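Local structure of hydrolase (Thermococcus thioreducens, 6IAH) at residues Met1-Asp13 with Leu185-Asp199. The protein is a magnesium-binding phosphatase of the haloacid dehalogenase superfamily with diverse substrate specificity, and probably hydrolyses phosphoglycolate among other substrates. Residues are numbered along the deposited sequence; the frame is centred on the assembly and turned at random.
With MG (magnesium ion), chain B.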
loop_
_atom_site.group_PDB
_atom_site.type_symbol
_atom_site.label_atom_id
_atom_site.label_comp_id
_atom_site.label_asym_id
_atom_site.label_seq_id
_atom_site.Cartn_x
_atom_site.Cartn_y
_atom_site.Cartn_z
ATOM N N MET A 1 8.946 10.699 23.220
ATOM C CA MET A 1 8.262 11.208 22.027
ATOM C C MET A 1 8.073 10.014 21.099
ATOM O O MET A 1 8.957 9.144 21.020
ATOM C CB MET A 1 9.123 12.309 21.350
ATOM C CG MET A 1 9.516 13.480 22.256
ATOM S SD MET A 1 8.152 14.602 22.653
ATOM C CE MET A 1 7.840 15.270 21.008
ATOM N N TRP A 2 6.944 9.981 20.381
ATOM C CA TRP A 2 6.650 8.922 19.393
ATOM C C TRP A 2 7.243 9.293 18.057
ATOM O O TRP A 2 7.140 10.426 17.668
ATOM C CB TRP A 2 5.162 8.775 19.205
ATOM C CG TRP A 2 4.463 7.914 20.263
ATOM C CD1 TRP A 2 3.909 8.357 21.393
ATOM C CD2 TRP A 2 4.241 6.490 20.238
ATOM N NE1 TRP A 2 3.346 7.328 22.088
ATOM C CE2 TRP A 2 3.560 6.158 21.416
ATOM C CE3 TRP A 2 4.551 5.471 19.348
ATOM C CZ2 TRP A 2 3.163 4.854 21.698
ATOM C CZ3 TRP A 2 4.126 4.199 19.600
ATOM C CH2 TRP A 2 3.455 3.878 20.774
ATOM N N ILE A 3 7.857 8.336 17.390
ATOM C CA ILE A 3 8.086 8.420 15.951
ATOM C C ILE A 3 7.253 7.254 15.319
ATOM O O ILE A 3 7.513 6.085 15.544
ATOM C CB ILE A 3 9.554 8.329 15.586
ATOM C CG1 ILE A 3 10.377 9.449 16.275
ATOM C CG2 ILE A 3 9.752 8.355 14.083
ATOM C CD1 ILE A 3 11.852 9.307 16.102
ATOM N N VAL A 4 6.257 7.632 14.535
ATOM C CA VAL A 4 5.325 6.727 13.884
ATOM C C VAL A 4 5.559 6.795 12.397
ATOM O O VAL A 4 5.704 7.884 11.843
ATOM C CB VAL A 4 3.919 7.043 14.233
ATOM C CG1 VAL A 4 2.982 5.911 13.786
ATOM C CG2 VAL A 4 3.783 7.172 15.759
ATOM N N PHE A 5 5.598 5.635 11.778
ATOM C CA PHE A 5 5.929 5.532 10.337
ATOM C C PHE A 5 4.750 4.912 9.558
ATOM O O PHE A 5 4.020 4.008 10.021
ATOM C CB PHE A 5 7.126 4.588 10.104
ATOM C CG PHE A 5 8.301 4.830 10.970
ATOM C CD1 PHE A 5 9.269 5.747 10.587
ATOM C CD2 PHE A 5 8.492 4.058 12.148
ATOM C CE1 PHE A 5 10.381 5.951 11.380
ATOM C CE2 PHE A 5 9.601 4.257 12.943
ATOM C CZ PHE A 5 10.571 5.202 12.539
ATOM N N ASP A 6 4.589 5.397 8.343
ATOM C CA ASP A 6 4.022 4.621 7.246
ATOM C C ASP A 6 5.068 3.566 6.855
ATOM O O ASP A 6 6.259 3.729 7.135
ATOM C CB ASP A 6 3.726 5.567 6.055
ATOM C CG ASP A 6 3.078 4.858 4.839
ATOM O OD1 ASP A 6 2.222 3.965 4.996
ATOM O OD2 ASP A 6 3.458 5.226 3.713
ATOM N N VAL A 7 4.633 2.496 6.203
ATOM C CA VAL A 7 5.555 1.475 5.719
ATOM C C VAL A 7 5.877 1.752 4.258
ATOM O O VAL A 7 7.022 2.040 3.944
ATOM C CB VAL A 7 4.991 0.086 5.922
ATOM C CG1 VAL A 7 5.895 -0.994 5.365
ATOM C CG2 VAL A 7 4.756 -0.167 7.385
ATOM N N ASP A 8 4.894 1.689 3.388
ATOM C CA ASP A 8 5.175 1.693 1.915
ATOM C C ASP A 8 5.547 3.090 1.427
ATOM O O ASP A 8 4.769 4.011 1.569
ATOM C CB ASP A 8 3.939 1.177 1.138
ATOM C CG ASP A 8 3.631 -0.339 1.390
ATOM O OD1 ASP A 8 4.371 -1.065 2.099
ATOM O OD2 ASP A 8 2.619 -0.829 0.826
ATOM N N GLY A 9 6.718 3.232 0.818
ATOM C CA GLY A 9 7.234 4.499 0.356
ATOM C C GLY A 9 8.061 5.218 1.435
ATOM O O GLY A 9 8.626 6.274 1.129
ATOM N N VAL A 10 8.088 4.702 2.687
ATOM C CA VAL A 10 8.838 5.305 3.788
ATOM C C VAL A 10 9.877 4.299 4.303
ATOM O O VAL A 10 11.084 4.545 4.184
ATOM C CB VAL A 10 7.898 5.752 4.941
ATOM C CG1 VAL A 10 8.689 6.166 6.164
ATOM C CG2 VAL A 10 6.991 6.898 4.487
ATOM N N LEU A 11 9.443 3.199 4.933
ATOM C CA LEU A 11 10.387 2.141 5.368
ATOM C C LEU A 11 10.789 1.192 4.245
ATOM O O LEU A 11 11.888 0.648 4.299
ATOM C CB LEU A 11 9.820 1.327 6.518
ATOM C CG LEU A 11 9.377 2.184 7.717
ATOM C CD1 LEU A 11 8.696 1.355 8.821
ATOM C CD2 LEU A 11 10.517 2.989 8.317
ATOM N N ILE A 12 9.860 0.916 3.321
ATOM C CA ILE A 12 10.032 -0.095 2.259
ATOM C C ILE A 12 9.699 0.525 0.911
ATOM O O ILE A 12 8.649 1.218 0.760
ATOM C CB ILE A 12 9.098 -1.308 2.492
ATOM C CG1 ILE A 12 9.581 -2.078 3.736
ATOM C CG2 ILE A 12 9.123 -2.265 1.309
ATOM C CD1 ILE A 12 8.645 -3.169 4.204
ATOM N N ASP A 13 10.579 0.285 -0.065
ATOM C CA ASP A 13 10.323 0.653 -1.460
ATOM C C ASP A 13 9.603 -0.557 -2.033
ATOM O O ASP A 13 10.220 -1.646 -2.162
ATOM C CB ASP A 13 11.632 0.878 -2.193
ATOM C CG ASP A 13 11.469 1.171 -3.679
ATOM O OD1 ASP A 13 10.398 1.088 -4.301
ATOM O OD2 ASP A 13 12.516 1.497 -4.262
ATOM N N LEU A 185 -4.202 6.796 14.651
ATOM C CA LEU A 185 -3.066 7.373 15.287
ATOM C C LEU A 185 -3.364 7.449 16.782
ATOM O O LEU A 185 -2.496 7.128 17.615
ATOM C CB LEU A 185 -2.742 8.750 14.665
ATOM C CG LEU A 185 -1.426 9.407 15.144
ATOM C CD1 LEU A 185 -0.143 8.532 15.138
ATOM C CD2 LEU A 185 -1.233 10.695 14.314
ATOM N N TRP A 186 -4.581 7.813 17.141
ATOM C CA TRP A 186 -4.946 7.864 18.558
ATOM C C TRP A 186 -4.779 6.515 19.217
ATOM O O TRP A 186 -4.305 6.417 20.343
ATOM C CB TRP A 186 -6.381 8.332 18.723
ATOM C CG TRP A 186 -6.832 8.282 20.119
ATOM C CD1 TRP A 186 -7.512 7.273 20.720
ATOM C CD2 TRP A 186 -6.582 9.268 21.121
ATOM N NE1 TRP A 186 -7.738 7.596 22.046
ATOM C CE2 TRP A 186 -7.183 8.824 22.306
ATOM C CE3 TRP A 186 -5.953 10.510 21.110
ATOM C CZ2 TRP A 186 -7.161 9.582 23.492
ATOM C CZ3 TRP A 186 -5.938 11.274 22.287
ATOM C CH2 TRP A 186 -6.535 10.807 23.456
ATOM N N GLU A 187 -5.172 5.469 18.499
ATOM C CA GLU A 187 -4.973 4.094 18.943
ATOM C C GLU A 187 -3.572 3.823 19.486
ATOM O O GLU A 187 -3.414 3.158 20.503
ATOM C CB GLU A 187 -5.252 3.120 17.773
ATOM C CG GLU A 187 -5.345 1.644 18.155
ATOM C CD GLU A 187 -6.325 1.403 19.305
ATOM O OE1 GLU A 187 -7.262 2.248 19.466
ATOM O OE2 GLU A 187 -6.113 0.413 20.074
ATOM N N LEU A 188 -2.562 4.307 18.775
ATOM C CA LEU A 188 -1.183 4.131 19.159
ATOM C C LEU A 188 -0.758 5.105 20.254
ATOM O O LEU A 188 -0.236 4.688 21.277
ATOM C CB LEU A 188 -0.245 4.341 17.971
ATOM C CG LEU A 188 0.174 3.194 17.087
ATOM C CD1 LEU A 188 1.357 3.681 16.274
ATOM C CD2 LEU A 188 0.503 1.968 17.933
ATOM N N VAL A 189 -0.906 6.406 19.983
ATOM C CA VAL A 189 -0.240 7.427 20.785
ATOM C C VAL A 189 -1.073 7.909 21.976
ATOM O O VAL A 189 -0.508 8.414 22.912
ATOM C CB VAL A 189 0.309 8.589 19.957
ATOM C CG1 VAL A 189 1.198 8.061 18.821
ATOM C CG2 VAL A 189 -0.793 9.497 19.364
ATOM N N ARG A 190 -2.395 7.772 21.932
ATOM C CA ARG A 190 -3.272 8.190 23.029
ATOM C C ARG A 190 -2.978 9.628 23.593
ATOM O O ARG A 190 -2.879 9.834 24.775
ATOM C CB ARG A 190 -3.184 7.136 24.120
ATOM C CG ARG A 190 -3.528 5.725 23.672
ATOM C CD ARG A 190 -5.013 5.563 23.363
ATOM N NE ARG A 190 -5.340 4.263 22.755
ATOM C CZ ARG A 190 -5.805 3.179 23.390
ATOM N NH1 ARG A 190 -5.998 3.171 24.707
ATOM N NH2 ARG A 190 -6.073 2.073 22.696
ATOM N N GLY A 191 -2.770 10.579 22.696
ATOM C CA GLY A 191 -2.515 11.970 23.047
ATOM C C GLY A 191 -1.091 12.357 23.415
ATOM O O GLY A 191 -0.851 13.490 23.753
ATOM N N GLU A 192 -0.153 11.428 23.378
ATOM C CA GLU A 192 1.217 11.721 23.678
ATOM C C GLU A 192 1.798 12.312 22.392
ATOM O O GLU A 192 1.326 12.003 21.275
ATOM C CB GLU A 192 2.024 10.485 24.058
ATOM C CG GLU A 192 1.492 9.691 25.244
ATOM C CD GLU A 192 2.083 8.295 25.321
ATOM O OE1 GLU A 192 3.098 7.991 24.650
ATOM O OE2 GLU A 192 1.520 7.468 26.054
ATOM N N PRO A 193 2.824 13.142 22.550
ATOM C CA PRO A 193 3.348 13.858 21.410
ATOM C C PRO A 193 4.173 13.012 20.515
ATOM O O PRO A 193 4.730 12.019 20.928
ATOM C CB PRO A 193 4.250 14.898 22.025
ATOM C CG PRO A 193 3.877 14.921 23.475
ATOM C CD PRO A 193 3.505 13.542 23.790
ATOM N N GLY A 194 4.350 13.496 19.316
ATOM C CA GLY A 194 5.142 12.753 18.358
ATOM C C GLY A 194 5.058 13.301 16.975
ATOM O O GLY A 194 4.520 14.406 16.729
ATOM N N VAL A 195 5.591 12.486 16.062
ATOM C CA VAL A 195 5.597 12.787 14.652
ATOM C C VAL A 195 5.208 11.532 13.831
ATOM O O VAL A 195 5.555 10.402 14.224
ATOM C CB VAL A 195 6.974 13.326 14.220
ATOM C CG1 VAL A 195 8.111 12.361 14.529
ATOM C CG2 VAL A 195 6.990 13.751 12.737
ATOM N N TYR A 196 4.508 11.762 12.702
ATOM C CA TYR A 196 4.196 10.732 11.736
ATOM C C TYR A 196 5.016 11.018 10.509
ATOM O O TYR A 196 4.989 12.129 10.034
ATOM C CB TYR A 196 2.714 10.710 11.360
ATOM C CG TYR A 196 2.321 9.486 10.563
ATOM C CD1 TYR A 196 2.202 8.231 11.169
ATOM C CD2 TYR A 196 2.106 9.551 9.179
ATOM C CE1 TYR A 196 1.874 7.100 10.415
ATOM C CE2 TYR A 196 1.752 8.432 8.425
ATOM C CZ TYR A 196 1.656 7.205 9.030
ATOM O OH TYR A 196 1.345 6.086 8.269
ATOM N N ILE A 197 5.669 9.987 9.981
ATOM C CA ILE A 197 6.480 10.068 8.714
ATOM C C ILE A 197 5.735 9.359 7.594
ATOM O O ILE A 197 5.550 8.141 7.681
ATOM C CB ILE A 197 7.846 9.388 8.896
ATOM C CG1 ILE A 197 8.507 9.707 10.246
ATOM C CG2 ILE A 197 8.753 9.686 7.688
ATOM C CD1 ILE A 197 8.582 11.162 10.591
ATOM N N GLY A 198 5.296 10.131 6.562
ATOM C CA GLY A 198 4.514 9.634 5.439
ATOM C C GLY A 198 5.253 9.983 4.137
ATOM O O GLY A 198 6.243 10.678 4.179
ATOM N N ASP A 199 4.768 9.410 3.056
ATOM C CA ASP A 199 5.228 9.742 1.671
ATOM C C ASP A 199 4.100 10.353 0.798
ATOM O O ASP A 199 4.372 10.795 -0.262
ATOM C CB ASP A 199 5.835 8.504 1.034
ATOM C CG ASP A 199 4.824 7.402 0.757
ATOM O OD1 ASP A 199 4.081 6.926 1.671
ATOM O OD2 ASP A 199 4.772 6.955 -0.404
HETATM MG MG MG B . 3.014 5.202 1.849
HETATM O O HOH W 1 1.786 3.635 2.030
HETATM O O HOH W 2 2.942 5.088 -0.139
HETATM O O HOH W 3 1.432 6.566 2.147
#
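Trp-2 lays one face of its indole under Val-189, whose CG1 makes a CH-pi contact 3.6 Å from the centroid of the five-membered ring. The two belong to the Rossmann-like core of a HAD phosphatase: strands 2-5 and 194-198 run side by side, parallel, in the central sheet, and helix 185-189 lies over the face that bears Trp-2, Val-4 and Tyr-196. With CG beside its backbone N (chi1 -82°), Trp-2 also brings NE1 to Glu-192 OE1 at 2.7 Å, a bent bond that meets the oxygen from above the carboxylate plane. Farther along, Val-4 CG1 is wedged between Leu-188 CD1 and the edge of the Tyr-196 ring, at CD1. Backbone bonds join the strands from Trp-2 N to Pro-193 O as far as Asp-6 N to Ile-197 O. On the other face Ile-3 and Phe-5 lie alongside Val-195 and Ile-197. Tyr-196 OH packs against Asp-6 CB but bonds to Val-149 O and Lys-179, and that lysine also pairs with Asp-6 OD1, the carboxylate oxygen not bound to the metal. At the C-terminal ends of the strands the DxDx(T/V) motif and Asp-199 bind magnesium through Asp-6 OD2 at 1.9 Å, Asp-8 O and Asp-199 OD1. Three waters complete six ligands, and one of them donates to Asp-199 OD2 at 2.6 Å.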